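Local coordinates for peptidase M16 domain protein (Alicyclobacillus acidocaldarius subsp. acidocaldarius DSM 446, PDB 4XEA), which is a putative M16-family metallopeptidase that binds a metal ion and probably hydrolyses peptide bonds, at residues M156-P161 and E232-P237; V255-A260 and G314-G319. All blocks are in the same frame, centred on the assembly; numbering follows the deposited sequence.

Contact 1: residues M156-P161 and E232-P237; sequences MYHEHP and EEPPTP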
HETATM    1  N   MSE A 156      21.257  19.909  -1.507  1.00 40.52           N
HETATM    2  CA  MSE A 156      22.266  19.021  -0.967  1.00 40.07           C
HETATM    3  C   MSE A 156      23.465  18.765  -1.906  1.00 38.95           C
HETATM    4  O   MSE A 156      24.614  18.770  -1.450  1.00 37.46           O
HETATM    5  CB  MSE A 156      21.610  17.705  -0.547  1.00 38.49           C
HETATM    6  CG  MSE A 156      22.514  16.647  -0.000  1.00 40.07           C
HETATM    7 SE   MSE A 156      21.568  15.095   0.718  0.79 42.10          SE
HETATM    8  CE  MSE A 156      20.778  15.884   2.176  1.00 30.39           C
ATOM      9  N   TYR A 157      23.180  18.558  -3.191  1.00 38.32           N
ATOM     10  CA  TYR A 157      24.155  18.049  -4.140  1.00 37.44           C
ATOM     11  C   TYR A 157      24.631  19.164  -5.068  1.00 38.76           C
ATOM     12  O   TYR A 157      23.840  19.904  -5.643  1.00 39.10           O
ATOM     13  CB  TYR A 157      23.593  16.801  -4.913  1.00 37.15           C
ATOM     14  CG  TYR A 157      23.565  15.592  -4.066  1.00 35.04           C
ATOM     15  CD1 TYR A 157      24.717  14.822  -3.863  1.00 35.70           C
ATOM     16  CD2 TYR A 157      22.403  15.220  -3.381  1.00 33.32           C
ATOM     17  CE1 TYR A 157      24.703  13.671  -3.038  1.00 33.83           C
ATOM     18  CE2 TYR A 157      22.386  14.084  -2.564  1.00 33.56           C
ATOM     19  CZ  TYR A 157      23.530  13.347  -2.364  1.00 33.27           C
ATOM     20  OH  TYR A 157      23.466  12.295  -1.523  1.00 31.84           O
ATOM     21  N   HIS A 158      25.953  19.292  -5.209  1.00 38.09           N
ATOM     22  CA  HIS A 158      26.537  20.256  -6.109  1.00 39.28           C
ATOM     23  C   HIS A 158      26.491  19.818  -7.577  1.00 39.96           C
ATOM     24  O   HIS A 158      26.221  20.642  -8.446  1.00 39.57           O
ATOM     25  CB  HIS A 158      28.021  20.510  -5.776  1.00 40.07           C
ATOM     26  CG  HIS A 158      28.256  21.103  -4.421  1.00 38.24           C
ATOM     27  ND1 HIS A 158      28.847  22.336  -4.242  1.00 38.09           N
ATOM     28  CD2 HIS A 158      28.039  20.604  -3.185  1.00 35.46           C
ATOM     29  CE1 HIS A 158      28.925  22.590  -2.946  1.00 38.21           C
ATOM     30  NE2 HIS A 158      28.420  21.563  -2.288  1.00 36.12           N
ATOM     31  N   GLU A 159      26.882  18.575  -7.835  1.00 39.72           N
ATOM     32  CA  GLU A 159      27.160  18.093  -9.207  1.00 42.14           C
ATOM     33  C   GLU A 159      26.630  16.678  -9.480  1.00 39.65           C
ATOM     34  O   GLU A 159      26.419  16.337 -10.628  1.00 39.55           O
ATOM     35  CB  GLU A 159      28.682  17.964  -9.465  1.00 44.16           C
ATOM     36  CG  GLU A 159      29.518  19.152  -9.364  1.00 51.81           C
ATOM     37  CD  GLU A 159      30.922  18.826  -8.767  1.00 57.82           C
ATOM     38  OE1 GLU A 159      31.727  18.077  -9.401  1.00 58.57           O
ATOM     39  OE2 GLU A 159      31.207  19.376  -7.663  1.00 59.98           O
ATOM     40  N   HIS A 160      26.510  15.836  -8.451  1.00 37.80           N
ATOM     41  CA  HIS A 160      26.072  14.461  -8.615  1.00 37.12           C
ATOM     42  C   HIS A 160      24.721  14.401  -9.391  1.00 37.26           C
ATOM     43  O   HIS A 160      23.827  15.203  -9.115  1.00 36.99           O
ATOM     44  CB  HIS A 160      25.931  13.772  -7.258  1.00 35.56           C
ATOM     45  CG  HIS A 160      25.851  12.277  -7.347  1.00 36.25           C
ATOM     46  ND1 HIS A 160      24.765  11.617  -7.883  1.00 36.02           N
ATOM     47  CD2 HIS A 160      26.759  11.316  -7.027  1.00 36.02           C
ATOM     48  CE1 HIS A 160      24.991  10.315  -7.863  1.00 36.91           C
ATOM     49  NE2 HIS A 160      26.192  10.103  -7.352  1.00 36.68           N
ATOM     50  N   PRO A 161      24.586  13.483 -10.378  1.00 37.30           N
ATOM     51  CA  PRO A 161      23.337  13.384 -11.132  1.00 38.90           C
ATOM     52  C   PRO A 161      22.056  13.139 -10.341  1.00 38.37           C
ATOM     53  O   PRO A 161      20.967  13.433 -10.869  1.00 39.17           O
ATOM     54  CB  PRO A 161      23.582  12.175 -12.053  1.00 39.09           C
ATOM     55  CG  PRO A 161      25.048  12.174 -12.274  1.00 39.05           C
ATOM     56  CD  PRO A 161      25.614  12.588 -10.948  1.00 38.78           C
ATOM     57  N   GLU A 232      33.500  14.245  -8.334  1.00 45.15           N
ATOM     58  CA  GLU A 232      33.919  14.388  -6.933  1.00 45.61           C
ATOM     59  C   GLU A 232      33.002  15.318  -6.126  1.00 43.38           C
ATOM     60  O   GLU A 232      33.293  16.473  -5.893  1.00 46.85           O
ATOM     61  CB  GLU A 232      35.379  14.911  -6.887  1.00 47.10           C
ATOM     62  CG  GLU A 232      36.331  13.894  -7.521  1.00 52.76           C
ATOM     63  CD  GLU A 232      37.808  14.315  -7.546  1.00 60.75           C
ATOM     64  OE1 GLU A 232      38.122  15.495  -7.258  1.00 64.79           O
ATOM     65  OE2 GLU A 232      38.657  13.452  -7.902  1.00 66.94           O
ATOM     66  N   GLU A 233      31.941  14.783  -5.619  1.00 41.27           N
ATOM     67  CA  GLU A 233      30.958  15.566  -4.941  1.00 38.94           C
ATOM     68  C   GLU A 233      31.507  16.033  -3.552  1.00 39.39           C
ATOM     69  O   GLU A 233      31.960  15.203  -2.772  1.00 37.18           O
ATOM     70  CB  GLU A 233      29.728  14.693  -4.779  1.00 37.52           C
ATOM     71  CG  GLU A 233      28.632  15.312  -3.998  1.00 36.57           C
ATOM     72  CD  GLU A 233      27.966  16.498  -4.732  1.00 35.59           C
ATOM     73  OE1 GLU A 233      27.938  16.518  -5.982  1.00 37.40           O
ATOM     74  OE2 GLU A 233      27.489  17.376  -4.010  1.00 37.42           O
ATOM     75  N   PRO A 234      31.428  17.341  -3.252  1.00 38.16           N
ATOM     76  CA  PRO A 234      31.776  17.790  -1.894  1.00 38.44           C
ATOM     77  C   PRO A 234      30.943  17.170  -0.796  1.00 36.71           C
ATOM     78  O   PRO A 234      29.755  16.810  -1.012  1.00 35.36           O
ATOM     79  CB  PRO A 234      31.570  19.313  -1.946  1.00 38.75           C
ATOM     80  CG  PRO A 234      31.693  19.688  -3.390  1.00 40.82           C
ATOM     81  CD  PRO A 234      31.076  18.483  -4.122  1.00 39.45           C
ATOM     82  N   PRO A 235      31.539  17.029   0.413  1.00 37.86           N
ATOM     83  CA  PRO A 235      30.777  16.416   1.490  1.00 37.29           C
ATOM     84  C   PRO A 235      29.755  17.360   2.153  1.00 37.72           C
ATOM     85  O   PRO A 235      28.934  16.908   2.930  1.00 38.02           O
ATOM     86  CB  PRO A 235      31.857  16.008   2.505  1.00 38.52           C
ATOM     87  CG  PRO A 235      32.967  17.060   2.337  1.00 39.93           C
ATOM     88  CD  PRO A 235      32.960  17.237   0.773  1.00 40.70           C
ATOM     89  N   THR A 236      29.834  18.651   1.852  1.00 38.82           N
ATOM     90  CA  THR A 236      28.944  19.641   2.408  1.00 38.48           C
ATOM     91  C   THR A 236      27.869  20.018   1.370  1.00 38.32           C
ATOM     92  O   THR A 236      28.092  19.949   0.169  1.00 38.50           O
ATOM     93  CB  THR A 236      29.713  20.913   2.802  1.00 41.12           C
ATOM     94  OG1 THR A 236      30.532  21.327   1.699  1.00 41.05           O
ATOM     95  CG2 THR A 236      30.633  20.700   4.099  1.00 40.91           C
ATOM     96  N   PRO A 237      26.712  20.492   1.833  1.00 39.26           N
ATOM     97  CA  PRO A 237      25.643  20.826   0.900  1.00 39.17           C
ATOM     98  C   PRO A 237      25.963  22.081   0.113  1.00 39.65           C
ATOM     99  O   PRO A 237      26.721  22.920   0.576  1.00 38.09           O
ATOM    100  CB  PRO A 237      24.412  21.057   1.800  1.00 39.52           C
ATOM    101  CG  PRO A 237      24.862  21.108   3.143  1.00 41.50           C
ATOM    102  CD  PRO A 237      26.281  20.556   3.238  1.00 40.54           C
TER
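Met156, a selenomethionine on the last turn of helix 144-156, turns its backbone O to the CA-H of Pro237, a CA-H...O contact of 3.3 Å between Met156 O and Pro237 CA. At Tyr157 the chain leaves the helix, and the edge of the phenol ring, at CD1, meets Glu233 CD at 3.8 Å. From here on the carboxylate of Glu233 takes three successive amides. His158 N reaches Glu233 OE2 at 2.7 Å on its syn lone pair, in a nearly straight bond. The His158 ring lies over Pro234, whose CG stands 3.7 Å from the ring centroid in a CH-pi contact, while NE2 donates to Thr236 O, in the plane of the ring, at 3.0 Å and with a bent N-H...O angle of 137°. Glu159 N and His160 N then share Glu233 OE1, the first on the syn lone pair at 3.0 Å, the second on the syn side but 32° out of the carboxylate plane. With CG anti to the backbone N (chi1 176°) and a bend at chi2, Glu233 brings both oxygens into the turn of 157-160, and these bonds fix the rotation of the carboxylate. The two loops lie beside strand 252-258; Met156 and Pro237 both pack on Val416 of strand 415-422, and His160 NE2 bonds Thr312 just ahead of strand 314-321.

Contact 2: residues V255-A260 and G314-G319; sequences VGWKEA and GYTLVG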
ATOM      1  N   VAL A 255      14.233  17.517   6.469  1.00 40.74           N
ATOM      2  CA  VAL A 255      15.585  17.659   6.909  1.00 39.17           C
ATOM      3  C   VAL A 255      16.366  16.453   6.374  1.00 38.87           C
ATOM      4  O   VAL A 255      15.901  15.285   6.493  1.00 39.39           O
ATOM      5  CB  VAL A 255      15.699  17.690   8.435  1.00 40.48           C
ATOM      6  CG1 VAL A 255      17.175  17.985   8.837  1.00 39.66           C
ATOM      7  CG2 VAL A 255      14.745  18.739   9.052  1.00 43.16           C
ATOM      8  N   GLY A 256      17.510  16.728   5.753  1.00 36.49           N
ATOM      9  CA  GLY A 256      18.344  15.697   5.223  1.00 36.06           C
ATOM     10  C   GLY A 256      19.798  15.778   5.623  1.00 35.57           C
ATOM     11  O   GLY A 256      20.294  16.830   5.994  1.00 35.77           O
ATOM     12  N   TRP A 257      20.472  14.628   5.557  1.00 35.52           N
ATOM     13  CA  TRP A 257      21.910  14.525   5.813  1.00 34.29           C
ATOM     14  C   TRP A 257      22.561  13.782   4.670  1.00 33.88           C
ATOM     15  O   TRP A 257      22.075  12.760   4.218  1.00 33.07           O
ATOM     16  CB  TRP A 257      22.192  13.806   7.120  1.00 34.68           C
ATOM     17  CG  TRP A 257      21.749  14.588   8.328  1.00 38.06           C
ATOM     18  CD1 TRP A 257      22.504  15.414   9.092  1.00 38.97           C
ATOM     19  CD2 TRP A 257      20.443  14.565   8.920  1.00 38.90           C
ATOM     20  NE1 TRP A 257      21.757  15.898  10.158  1.00 40.67           N
ATOM     21  CE2 TRP A 257      20.476  15.426  10.042  1.00 42.90           C
ATOM     22  CE3 TRP A 257      19.249  13.903   8.602  1.00 38.03           C
ATOM     23  CZ2 TRP A 257      19.344  15.653  10.851  1.00 43.08           C
ATOM     24  CZ3 TRP A 257      18.126  14.135   9.373  1.00 40.38           C
ATOM     25  CH2 TRP A 257      18.178  15.001  10.497  1.00 42.22           C
ATOM     26  N   LYS A 258      23.684  14.325   4.223  1.00 33.96           N
ATOM     27  CA  LYS A 258      24.389  13.871   3.043  1.00 34.58           C
ATOM     28  C   LYS A 258      25.535  12.924   3.463  1.00 33.42           C
ATOM     29  O   LYS A 258      26.438  13.357   4.186  1.00 34.71           O
ATOM     30  CB  LYS A 258      25.026  15.126   2.426  1.00 34.58           C
ATOM     31  CG  LYS A 258      25.658  14.956   1.039  1.00 34.99           C
ATOM     32  CD  LYS A 258      26.219  16.277   0.571  1.00 36.66           C
ATOM     33  CE  LYS A 258      26.609  16.169  -0.853  1.00 37.10           C
ATOM     34  NZ  LYS A 258      27.180  17.399  -1.341  1.00 36.14           N
ATOM     35  N   GLU A 259      25.554  11.690   2.957  1.00 34.32           N
ATOM     36  CA  GLU A 259      26.743  10.848   3.084  1.00 34.55           C
ATOM     37  C   GLU A 259      27.889  11.413   2.230  1.00 35.05           C
ATOM     38  O   GLU A 259      27.653  11.909   1.110  1.00 34.50           O
ATOM     39  CB  GLU A 259      26.510   9.398   2.655  1.00 35.41           C
ATOM     40  CG  GLU A 259      25.477   8.616   3.429  1.00 37.17           C
ATOM     41  CD  GLU A 259      25.972   8.128   4.792  1.00 38.04           C
ATOM     42  OE1 GLU A 259      27.170   8.307   5.150  1.00 40.02           O
ATOM     43  OE2 GLU A 259      25.125   7.537   5.498  1.00 38.33           O
ATOM     44  N   ALA A 260      29.120  11.285   2.720  1.00 35.54           N
ATOM     45  CA  ALA A 260      30.291  11.747   1.967  1.00 36.50           C
ATOM     46  C   ALA A 260      30.502  10.916   0.688  1.00 37.29           C
ATOM     47  O   ALA A 260      31.096  11.398  -0.279  1.00 36.75           O
ATOM     48  CB  ALA A 260      31.591  11.684   2.867  1.00 37.87           C
ATOM     49  N   GLY A 314      24.618   8.638  -0.876  1.00 31.79           N
ATOM     50  CA  GLY A 314      23.595   8.257   0.081  1.00 32.86           C
ATOM     51  C   GLY A 314      23.091   9.445   0.879  1.00 32.17           C
ATOM     52  O   GLY A 314      23.806  10.451   1.047  1.00 31.26           O
ATOM     53  N   TYR A 315      21.873   9.317   1.407  1.00 33.88           N
ATOM     54  CA  TYR A 315      21.316  10.372   2.286  1.00 34.41           C
ATOM     55  C   TYR A 315      20.215   9.874   3.208  1.00 35.51           C
ATOM     56  O   TYR A 315      19.574   8.848   2.927  1.00 33.26           O
ATOM     57  CB  TYR A 315      20.752  11.521   1.457  1.00 34.47           C
ATOM     58  CG  TYR A 315      19.733  11.134   0.421  1.00 35.27           C
ATOM     59  CD1 TYR A 315      18.372  10.977   0.751  1.00 34.75           C
ATOM     60  CD2 TYR A 315      20.108  10.883  -0.898  1.00 37.81           C
ATOM     61  CE1 TYR A 315      17.442  10.568  -0.200  1.00 38.22           C
ATOM     62  CE2 TYR A 315      19.171  10.518  -1.841  1.00 38.29           C
ATOM     63  CZ  TYR A 315      17.855  10.347  -1.488  1.00 39.36           C
ATOM     64  OH  TYR A 315      16.938   9.961  -2.422  1.00 43.15           O
ATOM     65  N   THR A 316      20.021  10.621   4.304  1.00 35.42           N
ATOM     66  CA  THR A 316      18.872  10.467   5.205  1.00 36.50           C
ATOM     67  C   THR A 316      17.893  11.621   4.958  1.00 37.36           C
ATOM     68  O   THR A 316      18.339  12.777   4.703  1.00 35.77           O
ATOM     69  CB  THR A 316      19.370  10.517   6.677  1.00 37.23           C
ATOM     70  OG1 THR A 316      20.337   9.486   6.882  1.00 37.57           O
ATOM     71  CG2 THR A 316      18.237  10.410   7.664  1.00 36.29           C
ATOM     72  N   LEU A 317      16.582  11.309   4.993  1.00 37.97           N
ATOM     73  CA  LEU A 317      15.497  12.281   4.971  1.00 40.00           C
ATOM     74  C   LEU A 317      14.497  12.052   6.091  1.00 41.57           C
ATOM     75  O   LEU A 317      14.047  10.902   6.318  1.00 42.20           O
ATOM     76  CB  LEU A 317      14.680  12.115   3.704  1.00 42.44           C
ATOM     77  CG  LEU A 317      15.338  12.416   2.381  1.00 45.96           C
ATOM     78  CD1 LEU A 317      14.207  12.291   1.299  1.00 50.08           C
ATOM     79  CD2 LEU A 317      15.977  13.820   2.406  1.00 48.60           C
ATOM     80  N   VAL A 318      14.101  13.128   6.759  1.00 40.35           N
ATOM     81  CA  VAL A 318      13.104  13.063   7.812  1.00 42.44           C
ATOM     82  C   VAL A 318      12.158  14.230   7.640  1.00 41.82           C
ATOM     83  O   VAL A 318      12.599  15.357   7.379  1.00 40.79           O
ATOM     84  CB  VAL A 318      13.756  13.183   9.217  1.00 43.31           C
ATOM     85  CG1 VAL A 318      12.690  13.123  10.345  1.00 45.44           C
ATOM     86  CG2 VAL A 318      14.816  12.095   9.417  1.00 44.16           C
ATOM     87  N   GLY A 319      10.873  13.992   7.837  1.00 42.78           N
ATOM     88  CA  GLY A 319       9.919  15.102   7.849  1.00 44.65           C
ATOM     89  C   GLY A 319       8.543  14.702   7.394  1.00 45.94           C
ATOM     90  O   GLY A 319       8.172  13.536   7.458  1.00 46.30           O
TER
HETATM   91  O   HOH W   1      25.993  11.365  -0.963  1.00 31.79           O
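Trp257 and Thr316 face each other as a hydrogen-bonded pair in an antiparallel strand pairing within the five-stranded mixed sheet of the C-terminal half, between the central strand 252-258 and its neighbour 314-321, with the short strand axes 4.6 Å apart. The indole, its CG anti to the carbonyl carbon (chi1 -68°), leans back along its own strand so that Val255 CG1 sits 3.5 Å above the ring plane, toward the rim of one face. Its benzo side reaches across to the partner strand: CE3 meets Thr316 CG2 obliquely at 3.8 Å, and Val318 CG2 lies at the ring edge, 3.9 Å from CZ3. With an alanine here, Thr316 CG2 and Val318 CG2 would probably lose their aromatic neighbour, and a gap would open beside Val255 CG1. Thr316 turns CG2 to the indole, while OG1 is hydrogen-bonded to His409 NE2, and on this side of the sheet Thr316 and Val318 also pack against helix 265-283. The side with Lys258, Tyr315 and Leu317 is different. Gly256 has no side chain there, and Leu317 CD2 comes to 4.1 Å from its CA; Tyr315 sends its ring away from Lys258 toward helix 144-156, where its OH bonds Tyr149. Farther along, Glu259 N donates to Gly314 O at 2.9 Å, from above the carbonyl plane, and one water bridges Glu259 O, to which it donates at 2.7 Å, and Gly314 N.

In the fold
Contact 2 is a buried, regular strand pairing inside the sheet, held by main-chain bonds and apolar side chains, whereas contact 1 is a partly exposed meeting of two loops, where a side-chain acceptor does much of what backbone carbonyls do in the sheet. Their centres lie 12 Å apart and Lys258 joins them: its extended chain leaves strand 252-258 on the side of the sheet facing 156-161 and 232-237, and its NZ forms a salt bridge of 2.7 Å with Glu233 OE2. The same ammonium also bonds the backbone oxygens of Met156, Pro234 and Thr236. Helix 144-156 is common to both, covering Tyr315 and Leu317 before ending at the loop of contact 1.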